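Local coordinates for exported gluconolactonase (PDB 3DR2), which hydrolyses glucono-1,5-lactone to gluconate, as a six-bladed beta-propeller that holds a calcium ion in its central pocket, at residues A26-R31 with W251-S256; W46-A51 with A279-F284; I137-G142 with L193-D198; D148-L153 with L187-G192; V215-F220 with G239-F244. One frame throughout, in Å; residues are numbered along the deposited sequence.

Interaction 1 of 5, residues A26-R31 with W251-S256; sequences AALAAR and WLWSSS
A cation-pi stack with a small apolar patch beside it joins the helix 26-32 to the blade containing strand 252-254, where Arg31, Leu28 and Ala27 meet Trp251 and Trp253. The guanidinium of Arg31 lies on one face of the Trp251 indole, with its plane turned only 18° from that of the ring and the centres 4.2 Å apart. It is off-centre: NH1 sits over the outer part of the six-membered ring, 3.6 Å from CZ3 of Trp251. Its NH2 also comes to the edge of the Trp253 ring, 3.6 Å from CZ2. The Arg31 chain can fold back over the indole because it bends at chi2 (76°) and chi3 (64°). In this beta-propeller the helix leans on the blade from outside the ring of inner strands, and Leu270 and Val262 of the neighbouring strands carry Leu28 and Trp251 as well. Asp247 organises the polar side, forming a salt bridge with NH2 of Arg31 and accepting hydrogen bonds from the Trp253 indole nitrogen and the Trp251 backbone. Leu28 suits a place beside both tryptophans, since its single methyl CD1 reaches the two, 3.7 Å from CZ3 of Trp251 and 3.9 Å from CH2 of Trp253. Ala27 is small enough to bring the helix backbone close to the indole rim, its CB lying 3.8 Å from CZ2 of Trp251.

Interaction 2 of 5, residues W46-A51 with A279-F284; sequences WSEGPA and ASNCTF. With CA (calcium ion), chain D.
Glu48 and Asn281 extend across each other at about a right angle, their carboxylate and amide planes 60° apart. ND2 of Asn281 donates almost straight (169°) to OE1 of Glu48 at 3.0 Å, in its own amide plane and on the syn lone pair. Gly49 N approaches OE1 of Glu48 from the anti side at 2.7 Å. Two donors thus fix the carboxylate's rotation, and OE2 of Glu48 is turned to the calcium ion, 2.5 Å away. Asn281 is in turn the second shell of the metal site, its ND2 also bonded to Asp135. Beside this pair, OG of Ser280 donates to the carbonyl O of Ser47 at 2.7 Å; a hydroxyl one carbon from the backbone suits bonding a neighbouring strand's carbonyl, and this one also bonds Thr294. Pro50 supplies the apolar filling: its CD packs 3.4 Å from CB of Asn281, and its CB lies 3.9 Å from CG2 of Thr283. A classic beta bulge sets Ser280 and Asn281 together opposite Thr294 of the next strand. The stretches 47-51 and 281-284 run nearly parallel, 17° apart, and belong to separate sheets; such side-by-side inner strands of adjacent blades, lining a central metal site, are typical of the beta-propeller.

Interaction 3 of 5, residues I137-G142 with L193-D198; sequences IVARDG and LAFSPD
Inner strands of two adjacent propeller blades, 136-138 and 190-195, meet here through Ile137, which faces Leu193 and Phe195. Ile137 and Leu193 reach toward each other tip to tip, with CG1 of Ile137 3.9 Å from CD1 of Leu193. The outermost methyl of Ile137, CD1, goes on to Phe195, whose side chain it crosses at about a right angle, 3.6 Å from CD1 of that ring. A branched, purely apolar chain suits this seam, where Trp145 of strand 144-147 touches both Ile137 and Leu193. Farther out, the type I turn from Ala139 to Gly142 carries Arg140 to the other loop. Bent at chi3 (-78°), the arginine sets its guanidinium edge-on to the carbonyl O of Pro197, and NH1 and NH2 both donate to that one atom at 2.9 Å, the oxygen lying in the guanidinium plane. NH1 lies nearly on the C=O axis and NH2 on a lone pair. NH2 of Arg140 stays 6.1 Å from OD2 of Asp198, so the grip is on a backbone carbonyl rather than an ion pair, though the opposite charge nearby may add a mild attraction.

Interaction 4 of 5, residues D148-L153 with L187-G192; sequences DPPFGL and LDHPNG. With CA (calcium ion), chain D.
Phe151 and His189 share one torsion, chi1 -69°, which sets each CG anti to its carbonyl carbon and lets their rings converge. The ring centroids of Phe151 and His189 are 4.9 Å apart and the planes lie 50° apart, so the rings meet obliquely. CZ of Phe151 lies 4.0 Å from CB of His189, and the Pro150 ring crosses the His189 side chain at about a right angle. The prolines form the tightest part. CG of Pro149 stands 3.1 Å from the carbonyl O of Pro190, a buried oxygen with no hydrogen-bond partner in the model; the ring carbons CB, CG and CD of Pro149 lie against it. CB of Pro149 also packs 3.8 Å from CA of His189. Rigid rings suit such close backbones, as they lose little freedom on packing. Asn191, which follows Pro190, holds the calcium ion through OD1 at 2.4 Å while its ND2 bonds to Thr207, leaving the oxygen turned to the metal. The segment 148-153 is the loop leaving strand 144-147 of one propeller blade; it covers the start of strand 190-195, the inner strand of the next, with His169 of strand 169-174 and Val204 of strand 201-206 flanking Pro190.

Interaction 5 of 5, residues V215-F220 with G239-F244; sequences VEITAF and GLPDGF. With CA (calcium ion), chain D.
The Phe244 ring meets Ile217 obliquely, its CZ 4.4 Å from the CG2 methyl of Ile217, a loose apolar touch across the contact. A second flat group, the carboxylate of Asp242, is turned away from the strand: OD1 binds the calcium ion at 2.4 Å, whereas OD2 stays 4.2 Å from it, so the aspartate coordinates through one oxygen. Pro241, just before Asp242, does most of the packing on the loop side. CG1 of Val215 presses on CD of Pro241 at 3.5 Å, closer than two carbons normally pack, and CG1 of Ile217 packs 3.7 Å from CB of Pro241, the two side chains running alongside in opposite senses. Val215 CG1 takes up this position because it is anti to the backbone N (chi1 171°); from there it also meets CD2 of Leu240 at 3.8 Å. An inverse gamma turn is centred on Pro241, closed by a weak bond from Asp242 N to Leu240 O, and the proline's fixed phi suits that sharp reversal just ahead of a metal ligand. The apolar branches of Val215 and Ile217 suit contact with the proline ring's carbons. Strand 216-223, third in its blade, thus backs the loop leading into strand 244-246 of the following blade; Ile217 also touches Leu252 and Ser254 of strand 252-254, and Phe244 rests on Tyr203 and Ser205 of strand 201-206.

Interaction 2 lies deepest, its centre about 5 Å from the centre of the chain, and that of interaction 1 farthest out, about 17 Å. Interactions 2, 4 and 5 share one calcium ion, each giving one ligand, with Asn134 completing the protein's set. Charge and directed bonds dominate interaction 2, whereas 4 and 5 approach the same ion over proline and apolar packing. Interactions 3 and 4 use successive parts of strand 190-195, 3 ending in an exposed arginine bond and 4 buried near the metal. Interaction 1, a cation-pi stack outside the inner strands, still reaches the core: its residues Ser255 and Ser256 touch interaction 2, and Ser255 also interaction 5.

Interaction 1 of 5, residues A26-R31 with W251-S256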
# COMPACT_ATOMS: atom_id res chain seq x y z
N ALA A 26 21.88 -5.42 -33.79
CA ALA A 26 22.61 -4.21 -34.14
C ALA A 26 21.69 -3.00 -34.18
O ALA A 26 22.08 -1.90 -33.76
CB ALA A 26 23.32 -4.38 -35.48
N ALA A 27 20.49 -3.20 -34.70
CA ALA A 27 19.50 -2.12 -34.81
C ALA A 27 19.09 -1.60 -33.43
O ALA A 27 18.91 -0.40 -33.24
CB ALA A 27 18.28 -2.61 -35.57
N LEU A 28 18.94 -2.50 -32.47
CA LEU A 28 18.56 -2.09 -31.12
C LEU A 28 19.74 -1.42 -30.41
O LEU A 28 19.55 -0.52 -29.59
CB LEU A 28 18.06 -3.28 -30.31
CG LEU A 28 17.68 -3.02 -28.85
CD1 LEU A 28 16.67 -1.88 -28.76
CD2 LEU A 28 17.12 -4.29 -28.23
N ALA A 29 20.95 -1.88 -30.71
CA ALA A 29 22.14 -1.31 -30.10
C ALA A 29 22.26 0.14 -30.53
O ALA A 29 22.71 0.99 -29.77
CB ALA A 29 23.38 -2.09 -30.52
N ALA A 30 21.86 0.42 -31.77
CA ALA A 30 21.92 1.78 -32.31
C ALA A 30 20.86 2.65 -31.63
O ALA A 30 21.11 3.80 -31.28
CB ALA A 30 21.69 1.75 -33.81
N ARG A 31 19.66 2.09 -31.47
CA ARG A 31 18.55 2.80 -30.83
C ARG A 31 18.89 3.23 -29.40
O ARG A 31 18.58 4.35 -28.99
CB ARG A 31 17.31 1.90 -30.81
CG ARG A 31 16.08 2.53 -30.17
CD ARG A 31 15.42 3.54 -31.10
NE ARG A 31 14.91 2.90 -32.31
CZ ARG A 31 13.82 2.13 -32.35
NH1 ARG A 31 13.43 1.59 -33.50
NH2 ARG A 31 13.11 1.92 -31.26
N TRP A 251 8.38 -2.52 -33.03
CA TRP A 251 9.02 -3.33 -31.99
C TRP A 251 8.15 -3.32 -30.75
O TRP A 251 7.54 -2.31 -30.42
CB TRP A 251 10.39 -2.78 -31.62
CG TRP A 251 11.43 -2.90 -32.67
CD1 TRP A 251 11.31 -3.49 -33.90
CD2 TRP A 251 12.77 -2.40 -32.60
NE1 TRP A 251 12.49 -3.39 -34.60
CE2 TRP A 251 13.41 -2.73 -33.82
CE3 TRP A 251 13.50 -1.72 -31.61
CZ2 TRP A 251 14.74 -2.38 -34.08
CZ3 TRP A 251 14.82 -1.37 -31.88
CH2 TRP A 251 15.42 -1.71 -33.10
N LEU A 252 8.10 -4.46 -30.07
CA LEU A 252 7.31 -4.58 -28.86
C LEU A 252 8.25 -4.65 -27.66
O LEU A 252 9.08 -5.56 -27.56
CB LEU A 252 6.42 -5.83 -28.94
CG LEU A 252 5.38 -6.03 -27.83
CD1 LEU A 252 4.26 -6.91 -28.34
CD2 LEU A 252 6.03 -6.63 -26.60
N TRP A 253 8.13 -3.67 -26.78
CA TRP A 253 8.95 -3.58 -25.57
C TRP A 253 8.08 -4.08 -24.43
O TRP A 253 7.08 -3.44 -24.08
CB TRP A 253 9.38 -2.13 -25.31
CG TRP A 253 10.12 -1.50 -26.48
CD1 TRP A 253 9.68 -1.38 -27.76
CD2 TRP A 253 11.43 -0.93 -26.45
NE1 TRP A 253 10.63 -0.77 -28.54
CE2 TRP A 253 11.72 -0.48 -27.76
CE3 TRP A 253 12.40 -0.75 -25.45
CZ2 TRP A 253 12.93 0.14 -28.10
CZ3 TRP A 253 13.61 -0.13 -25.78
CH2 TRP A 253 13.86 0.31 -27.10
N SER A 254 8.46 -5.21 -23.86
CA SER A 254 7.67 -5.83 -22.80
C SER A 254 8.34 -5.98 -21.46
O SER A 254 9.54 -6.22 -21.36
CB SER A 254 7.21 -7.21 -23.26
OG SER A 254 6.53 -7.89 -22.23
N SER A 255 7.53 -5.84 -20.41
CA SER A 255 8.03 -6.02 -19.06
C SER A 255 8.28 -7.51 -18.85
O SER A 255 7.79 -8.34 -19.62
CB SER A 255 6.99 -5.53 -18.04
OG SER A 255 5.79 -6.29 -18.17
N SER A 256 9.05 -7.83 -17.82
CA SER A 256 9.35 -9.21 -17.45
C SER A 256 9.91 -9.19 -16.03
O SER A 256 10.07 -8.12 -15.44
CB SER A 256 10.36 -9.85 -18.42
OG SER A 256 11.64 -9.26 -18.29

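Interaction 2 of 5, residues W46-A51 with A279-F284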
# COMPACT_ATOMS: atom_id res chain seq x y z
N TRP A 46 3.38 -0.50 -5.39
CA TRP A 46 3.17 -1.34 -6.56
C TRP A 46 2.86 -0.45 -7.77
O TRP A 46 1.70 -0.21 -8.10
CB TRP A 46 2.01 -2.32 -6.30
CG TRP A 46 1.83 -3.38 -7.36
CD1 TRP A 46 1.43 -3.19 -8.66
CD2 TRP A 46 1.99 -4.79 -7.20
NE1 TRP A 46 1.33 -4.39 -9.30
CE2 TRP A 46 1.67 -5.40 -8.43
CE3 TRP A 46 2.37 -5.61 -6.12
CZ2 TRP A 46 1.71 -6.79 -8.63
CZ3 TRP A 46 2.41 -7.00 -6.31
CH2 TRP A 46 2.08 -7.57 -7.56
N SER A 47 3.92 0.02 -8.42
CA SER A 47 3.81 0.90 -9.58
C SER A 47 3.28 0.15 -10.79
O SER A 47 3.72 -0.96 -11.09
CB SER A 47 5.17 1.51 -9.90
OG SER A 47 5.61 2.33 -8.83
N GLU A 48 2.37 0.80 -11.51
CA GLU A 48 1.74 0.21 -12.68
C GLU A 48 1.17 1.26 -13.63
O GLU A 48 1.15 2.45 -13.31
CB GLU A 48 0.60 -0.72 -12.23
CG GLU A 48 0.86 -2.20 -12.44
CD GLU A 48 0.50 -2.65 -13.84
OE1 GLU A 48 0.68 -1.86 -14.79
OE2 GLU A 48 0.04 -3.80 -13.99
N GLY A 49 0.71 0.79 -14.79
CA GLY A 49 0.07 1.64 -15.79
C GLY A 49 0.62 3.00 -16.19
O GLY A 49 -0.10 4.00 -16.12
N PRO A 50 1.87 3.07 -16.65
CA PRO A 50 2.46 4.35 -17.06
C PRO A 50 1.88 4.83 -18.39
O PRO A 50 1.71 4.05 -19.32
CB PRO A 50 3.94 4.01 -17.18
CG PRO A 50 3.91 2.59 -17.69
CD PRO A 50 2.83 1.96 -16.83
N ALA A 51 1.57 6.12 -18.46
CA ALA A 51 1.01 6.70 -19.67
C ALA A 51 1.52 8.13 -19.82
O ALA A 51 1.44 8.93 -18.88
CB ALA A 51 -0.51 6.70 -19.60
N ALA A 279 9.70 -5.80 -13.35
CA ALA A 279 9.08 -4.69 -14.06
C ALA A 279 7.63 -5.07 -14.36
O ALA A 279 7.36 -6.18 -14.80
CB ALA A 279 9.82 -4.40 -15.36
N SER A 280 6.72 -4.14 -14.13
CA SER A 280 5.29 -4.40 -14.34
C SER A 280 4.71 -3.83 -15.63
O SER A 280 3.71 -4.34 -16.14
CB SER A 280 4.48 -3.84 -13.17
OG SER A 280 4.54 -2.41 -13.17
N ASN A 281 5.33 -2.78 -16.17
CA ASN A 281 4.78 -2.16 -17.37
C ASN A 281 5.80 -1.17 -17.93
O ASN A 281 6.82 -0.89 -17.30
CB ASN A 281 3.49 -1.41 -17.00
CG ASN A 281 2.46 -1.42 -18.11
OD1 ASN A 281 2.79 -1.20 -19.27
ND2 ASN A 281 1.20 -1.66 -17.75
N CYS A 282 5.52 -0.64 -19.11
CA CYS A 282 6.40 0.35 -19.71
C CYS A 282 5.68 1.10 -20.82
O CYS A 282 4.66 0.64 -21.33
CB CYS A 282 7.70 -0.29 -20.24
SG CYS A 282 7.52 -1.53 -21.57
N THR A 283 6.20 2.27 -21.16
CA THR A 283 5.60 3.09 -22.21
C THR A 283 6.64 4.13 -22.64
O THR A 283 7.63 4.35 -21.94
CB THR A 283 4.32 3.81 -21.68
OG1 THR A 283 3.51 4.23 -22.79
CG2 THR A 283 4.69 5.03 -20.84
N PHE A 284 6.41 4.75 -23.79
CA PHE A 284 7.32 5.78 -24.28
C PHE A 284 6.65 7.13 -24.16
O PHE A 284 5.43 7.22 -23.97
CB PHE A 284 7.64 5.58 -25.76
CG PHE A 284 8.71 4.57 -26.02
CD1 PHE A 284 8.38 3.25 -26.31
CD2 PHE A 284 10.05 4.94 -25.99
CE1 PHE A 284 9.38 2.31 -26.56
CE2 PHE A 284 11.05 4.01 -26.24
CZ PHE A 284 10.72 2.70 -26.53
CA CA D . -1.00 -5.23 -15.82
O HOH W 1 0.71 1.37 -19.85
O HOH W 2 -0.62 -4.73 -18.13
O HOH W 3 -1.35 -5.85 -13.38
O HOH W 4 -1.91 -3.00 -15.81
O HOH W 5 1.05 -3.91 -16.11

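Interaction 3 of 5, residues I137-G142 with L193-D198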
# COMPACT_ATOMS: atom_id res chain seq x y z
N ILE A 137 -5.88 0.72 -23.52
CA ILE A 137 -5.26 1.52 -24.56
C ILE A 137 -6.38 2.22 -25.32
O ILE A 137 -7.54 1.84 -25.20
CB ILE A 137 -4.43 0.66 -25.56
CG1 ILE A 137 -5.35 -0.35 -26.27
CG2 ILE A 137 -3.30 -0.03 -24.83
CD1 ILE A 137 -4.65 -1.19 -27.33
N VAL A 138 -6.03 3.25 -26.07
CA VAL A 138 -7.01 3.98 -26.86
C VAL A 138 -6.60 3.87 -28.33
O VAL A 138 -5.49 4.23 -28.69
CB VAL A 138 -7.05 5.46 -26.46
CG1 VAL A 138 -8.13 6.18 -27.25
CG2 VAL A 138 -7.30 5.59 -24.96
N ALA A 139 -7.51 3.36 -29.16
CA ALA A 139 -7.24 3.20 -30.58
C ALA A 139 -7.35 4.54 -31.30
O ALA A 139 -7.87 5.51 -30.75
CB ALA A 139 -8.20 2.19 -31.19
N ARG A 140 -6.85 4.59 -32.53
CA ARG A 140 -6.91 5.82 -33.31
C ARG A 140 -8.33 6.35 -33.51
O ARG A 140 -8.52 7.54 -33.70
CB ARG A 140 -6.22 5.63 -34.66
CG ARG A 140 -4.71 5.77 -34.61
CD ARG A 140 -4.13 5.93 -36.01
NE ARG A 140 -4.06 4.66 -36.73
CZ ARG A 140 -3.05 3.81 -36.62
NH1 ARG A 140 -2.02 4.10 -35.83
NH2 ARG A 140 -3.06 2.68 -37.31
N ASP A 141 -9.31 5.46 -33.47
CA ASP A 141 -10.69 5.88 -33.66
C ASP A 141 -11.38 6.29 -32.35
O ASP A 141 -12.59 6.52 -32.32
CB ASP A 141 -11.49 4.79 -34.39
CG ASP A 141 -11.71 3.54 -33.55
OD1 ASP A 141 -10.97 3.33 -32.56
OD2 ASP A 141 -12.62 2.76 -33.89
N GLY A 142 -10.60 6.37 -31.28
CA GLY A 142 -11.16 6.77 -30.00
C GLY A 142 -11.71 5.68 -29.11
O GLY A 142 -12.08 5.93 -27.97
N LEU A 193 -1.78 -5.10 -23.19
CA LEU A 193 -2.24 -5.09 -24.57
C LEU A 193 -1.69 -3.87 -25.27
O LEU A 193 -1.35 -2.88 -24.63
CB LEU A 193 -3.78 -5.09 -24.65
CG LEU A 193 -4.52 -3.78 -24.35
CD1 LEU A 193 -5.98 -3.91 -24.78
CD2 LEU A 193 -4.43 -3.45 -22.87
N ALA A 194 -1.60 -3.96 -26.60
CA ALA A 194 -1.09 -2.88 -27.43
C ALA A 194 -1.29 -3.22 -28.90
O ALA A 194 -1.24 -4.38 -29.30
CB ALA A 194 0.39 -2.67 -27.15
N PHE A 195 -1.52 -2.19 -29.71
CA PHE A 195 -1.70 -2.36 -31.15
C PHE A 195 -0.38 -2.17 -31.89
O PHE A 195 0.53 -1.50 -31.40
CB PHE A 195 -2.67 -1.31 -31.71
CG PHE A 195 -4.09 -1.74 -31.73
CD1 PHE A 195 -5.03 -1.12 -30.92
CD2 PHE A 195 -4.51 -2.76 -32.58
CE1 PHE A 195 -6.36 -1.50 -30.96
CE2 PHE A 195 -5.84 -3.15 -32.63
CZ PHE A 195 -6.77 -2.52 -31.81
N SER A 196 -0.29 -2.77 -33.07
CA SER A 196 0.89 -2.61 -33.91
C SER A 196 0.68 -1.21 -34.49
O SER A 196 -0.42 -0.66 -34.42
CB SER A 196 0.90 -3.63 -35.04
OG SER A 196 -0.29 -3.52 -35.80
N PRO A 197 1.73 -0.61 -35.08
CA PRO A 197 1.50 0.73 -35.62
C PRO A 197 0.34 0.84 -36.62
O PRO A 197 -0.43 1.80 -36.57
CB PRO A 197 2.86 1.11 -36.23
CG PRO A 197 3.58 -0.21 -36.39
CD PRO A 197 3.14 -0.99 -35.18
N ASP A 198 0.19 -0.15 -37.50
CA ASP A 198 -0.89 -0.10 -38.48
C ASP A 198 -2.22 -0.59 -37.92
O ASP A 198 -3.23 -0.63 -38.62
CB ASP A 198 -0.52 -0.92 -39.73
CG ASP A 198 -0.38 -2.41 -39.45
OD1 ASP A 198 -0.05 -3.15 -40.40
OD2 ASP A 198 -0.60 -2.84 -38.30

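Interaction 4 of 5, residues D148-L153 with L187-G192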
# COMPACT_ATOMS: atom_id res chain seq x y z
N ASP A 148 -9.70 -7.72 -18.94
CA ASP A 148 -10.47 -7.92 -17.73
C ASP A 148 -10.19 -9.20 -16.94
O ASP A 148 -11.06 -10.05 -16.79
CB ASP A 148 -11.97 -7.85 -18.07
CG ASP A 148 -12.83 -7.70 -16.84
OD1 ASP A 148 -13.94 -8.27 -16.80
OD2 ASP A 148 -12.41 -6.99 -15.90
N PRO A 149 -8.96 -9.36 -16.43
CA PRO A 149 -8.63 -10.56 -15.66
C PRO A 149 -9.24 -10.36 -14.26
O PRO A 149 -9.67 -9.26 -13.93
CB PRO A 149 -7.11 -10.54 -15.64
CG PRO A 149 -6.82 -9.08 -15.52
CD PRO A 149 -7.80 -8.45 -16.51
N PRO A 150 -9.28 -11.42 -13.44
CA PRO A 150 -9.84 -11.32 -12.09
C PRO A 150 -8.86 -11.00 -10.97
O PRO A 150 -9.17 -11.20 -9.79
CB PRO A 150 -10.46 -12.70 -11.89
CG PRO A 150 -9.43 -13.57 -12.52
CD PRO A 150 -9.08 -12.83 -13.81
N PHE A 151 -7.68 -10.48 -11.31
CA PHE A 151 -6.69 -10.17 -10.28
C PHE A 151 -7.23 -9.30 -9.15
O PHE A 151 -6.92 -9.53 -7.98
CB PHE A 151 -5.46 -9.52 -10.92
CG PHE A 151 -4.65 -10.45 -11.77
CD1 PHE A 151 -4.06 -11.58 -11.22
CD2 PHE A 151 -4.48 -10.21 -13.13
CE1 PHE A 151 -3.32 -12.46 -12.01
CE2 PHE A 151 -3.74 -11.07 -13.93
CZ PHE A 151 -3.16 -12.20 -13.37
N GLY A 152 -8.03 -8.30 -9.50
CA GLY A 152 -8.59 -7.41 -8.50
C GLY A 152 -9.64 -8.03 -7.59
O GLY A 152 -10.09 -7.40 -6.64
N LEU A 153 -10.02 -9.27 -7.88
CA LEU A 153 -11.03 -9.96 -7.08
C LEU A 153 -10.45 -11.04 -6.16
O LEU A 153 -11.20 -11.68 -5.41
CB LEU A 153 -12.06 -10.64 -7.99
CG LEU A 153 -12.84 -9.75 -8.95
CD1 LEU A 153 -13.75 -10.62 -9.82
CD2 LEU A 153 -13.65 -8.74 -8.16
N LEU A 187 -9.73 -14.90 -22.85
CA LEU A 187 -8.39 -15.41 -22.64
C LEU A 187 -8.23 -15.90 -21.20
O LEU A 187 -9.20 -15.92 -20.44
CB LEU A 187 -7.35 -14.32 -22.94
CG LEU A 187 -7.43 -13.60 -24.29
CD1 LEU A 187 -8.49 -12.50 -24.23
CD2 LEU A 187 -6.09 -12.98 -24.63
N ASP A 188 -7.02 -16.29 -20.84
CA ASP A 188 -6.74 -16.76 -19.49
C ASP A 188 -5.93 -15.67 -18.80
O ASP A 188 -4.73 -15.56 -19.04
CB ASP A 188 -5.93 -18.06 -19.53
CG ASP A 188 -5.89 -18.77 -18.19
OD1 ASP A 188 -6.21 -18.15 -17.15
OD2 ASP A 188 -5.54 -19.97 -18.17
N HIS A 189 -6.59 -14.87 -17.97
CA HIS A 189 -5.92 -13.78 -17.27
C HIS A 189 -5.25 -12.80 -18.23
O HIS A 189 -4.04 -12.55 -18.14
CB HIS A 189 -4.89 -14.34 -16.29
CG HIS A 189 -5.50 -15.06 -15.12
ND1 HIS A 189 -5.73 -14.44 -13.91
CD2 HIS A 189 -5.96 -16.32 -15.00
CE1 HIS A 189 -6.31 -15.30 -13.09
NE2 HIS A 189 -6.46 -16.45 -13.72
N PRO A 190 -6.03 -12.24 -19.17
CA PRO A 190 -5.48 -11.29 -20.14
C PRO A 190 -4.91 -10.16 -19.30
O PRO A 190 -5.50 -9.78 -18.29
CB PRO A 190 -6.71 -10.87 -20.95
CG PRO A 190 -7.83 -11.01 -19.96
CD PRO A 190 -7.49 -12.33 -19.30
N ASN A 191 -3.76 -9.63 -19.69
CA ASN A 191 -3.13 -8.60 -18.88
C ASN A 191 -2.80 -7.33 -19.67
O ASN A 191 -3.59 -6.39 -19.71
CB ASN A 191 -1.87 -9.18 -18.25
CG ASN A 191 -1.47 -8.46 -16.99
OD1 ASN A 191 -1.64 -7.25 -16.89
ND2 ASN A 191 -0.93 -9.19 -16.01
N GLY A 192 -1.62 -7.30 -20.29
CA GLY A 192 -1.26 -6.13 -21.06
C GLY A 192 -1.79 -6.22 -22.47
O GLY A 192 -2.23 -7.28 -22.91
CA CA D . -1.00 -5.23 -15.82
O HOH W 2 -0.62 -4.73 -18.13
O HOH W 3 -1.35 -5.85 -13.38
O HOH W 4 -1.91 -3.00 -15.81
O HOH W 5 1.05 -3.91 -16.11

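Interaction 5 of 5, residues V215-F220 with G239-F244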
# COMPACT_ATOMS: atom_id res chain seq x y z
N VAL A 215 1.71 -18.74 -20.23
CA VAL A 215 2.09 -17.37 -19.89
C VAL A 215 2.77 -16.91 -21.16
O VAL A 215 3.83 -17.42 -21.52
CB VAL A 215 3.09 -17.31 -18.72
CG1 VAL A 215 3.60 -15.88 -18.57
CG2 VAL A 215 2.42 -17.75 -17.43
N GLU A 216 2.17 -15.95 -21.85
CA GLU A 216 2.72 -15.50 -23.12
C GLU A 216 2.12 -14.19 -23.59
O GLU A 216 1.22 -13.63 -22.97
CB GLU A 216 2.40 -16.55 -24.19
CG GLU A 216 0.89 -16.67 -24.44
CD GLU A 216 0.51 -17.59 -25.59
OE1 GLU A 216 -0.26 -17.15 -26.47
OE2 GLU A 216 0.98 -18.75 -25.61
N ILE A 217 2.64 -13.72 -24.71
CA ILE A 217 2.13 -12.53 -25.37
C ILE A 217 1.47 -13.17 -26.59
O ILE A 217 2.12 -13.90 -27.35
CB ILE A 217 3.23 -11.57 -25.83
CG1 ILE A 217 3.97 -11.00 -24.62
CG2 ILE A 217 2.60 -10.43 -26.64
CD1 ILE A 217 5.07 -10.02 -24.99
N THR A 218 0.18 -12.90 -26.75
CA THR A 218 -0.59 -13.45 -27.85
C THR A 218 -0.89 -12.37 -28.88
O THR A 218 -1.03 -11.20 -28.53
CB THR A 218 -1.92 -14.02 -27.32
OG1 THR A 218 -1.65 -14.85 -26.18
CG2 THR A 218 -2.62 -14.84 -28.39
N ALA A 219 -0.98 -12.76 -30.14
CA ALA A 219 -1.28 -11.81 -31.20
C ALA A 219 -2.59 -12.17 -31.88
O ALA A 219 -2.90 -13.35 -32.09
CB ALA A 219 -0.15 -11.79 -32.22
N PHE A 220 -3.37 -11.15 -32.21
CA PHE A 220 -4.66 -11.32 -32.88
C PHE A 220 -4.69 -10.46 -34.12
O PHE A 220 -4.00 -9.44 -34.21
CB PHE A 220 -5.80 -10.87 -31.98
CG PHE A 220 -6.07 -11.76 -30.81
CD1 PHE A 220 -6.93 -12.84 -30.92
CD2 PHE A 220 -5.51 -11.48 -29.56
CE1 PHE A 220 -7.24 -13.63 -29.82
CE2 PHE A 220 -5.82 -12.25 -28.45
CZ PHE A 220 -6.68 -13.33 -28.58
N GLY A 239 9.84 -14.50 -15.67
CA GLY A 239 8.71 -13.79 -15.11
C GLY A 239 7.51 -13.69 -16.02
O GLY A 239 7.32 -14.50 -16.93
N LEU A 240 6.70 -12.67 -15.78
CA LEU A 240 5.48 -12.46 -16.54
C LEU A 240 5.51 -11.27 -17.48
O LEU A 240 5.99 -10.19 -17.12
CB LEU A 240 4.31 -12.25 -15.58
CG LEU A 240 4.13 -13.25 -14.44
CD1 LEU A 240 3.23 -12.65 -13.37
CD2 LEU A 240 3.56 -14.53 -14.99
N PRO A 241 5.01 -11.45 -18.72
CA PRO A 241 4.99 -10.33 -19.66
C PRO A 241 3.70 -9.60 -19.26
O PRO A 241 2.63 -9.84 -19.81
CB PRO A 241 4.89 -11.02 -21.02
CG PRO A 241 4.12 -12.26 -20.71
CD PRO A 241 4.72 -12.72 -19.40
N ASP A 242 3.82 -8.75 -18.24
CA ASP A 242 2.71 -8.00 -17.67
C ASP A 242 2.19 -6.93 -18.64
O ASP A 242 1.27 -7.18 -19.41
CB ASP A 242 3.18 -7.35 -16.37
CG ASP A 242 2.05 -7.05 -15.41
OD1 ASP A 242 1.00 -6.55 -15.86
OD2 ASP A 242 2.23 -7.30 -14.20
N GLY A 243 2.79 -5.75 -18.58
CA GLY A 243 2.39 -4.68 -19.47
C GLY A 243 3.48 -4.48 -20.51
O GLY A 243 4.63 -4.85 -20.28
N PHE A 244 3.13 -3.89 -21.65
CA PHE A 244 4.10 -3.66 -22.71
C PHE A 244 3.61 -2.59 -23.67
O PHE A 244 2.45 -2.17 -23.61
CB PHE A 244 4.35 -4.97 -23.46
CG PHE A 244 3.10 -5.63 -23.96
CD1 PHE A 244 2.51 -5.24 -25.16
CD2 PHE A 244 2.50 -6.65 -23.22
CE1 PHE A 244 1.34 -5.85 -25.61
CE2 PHE A 244 1.34 -7.27 -23.66
CZ PHE A 244 0.75 -6.87 -24.86
CA CA D . -1.00 -5.23 -15.82
O HOH W 2 -0.62 -4.73 -18.13
O HOH W 3 -1.35 -5.85 -13.38
O HOH W 4 -1.91 -3.00 -15.81
O HOH W 5 1.05 -3.91 -16.11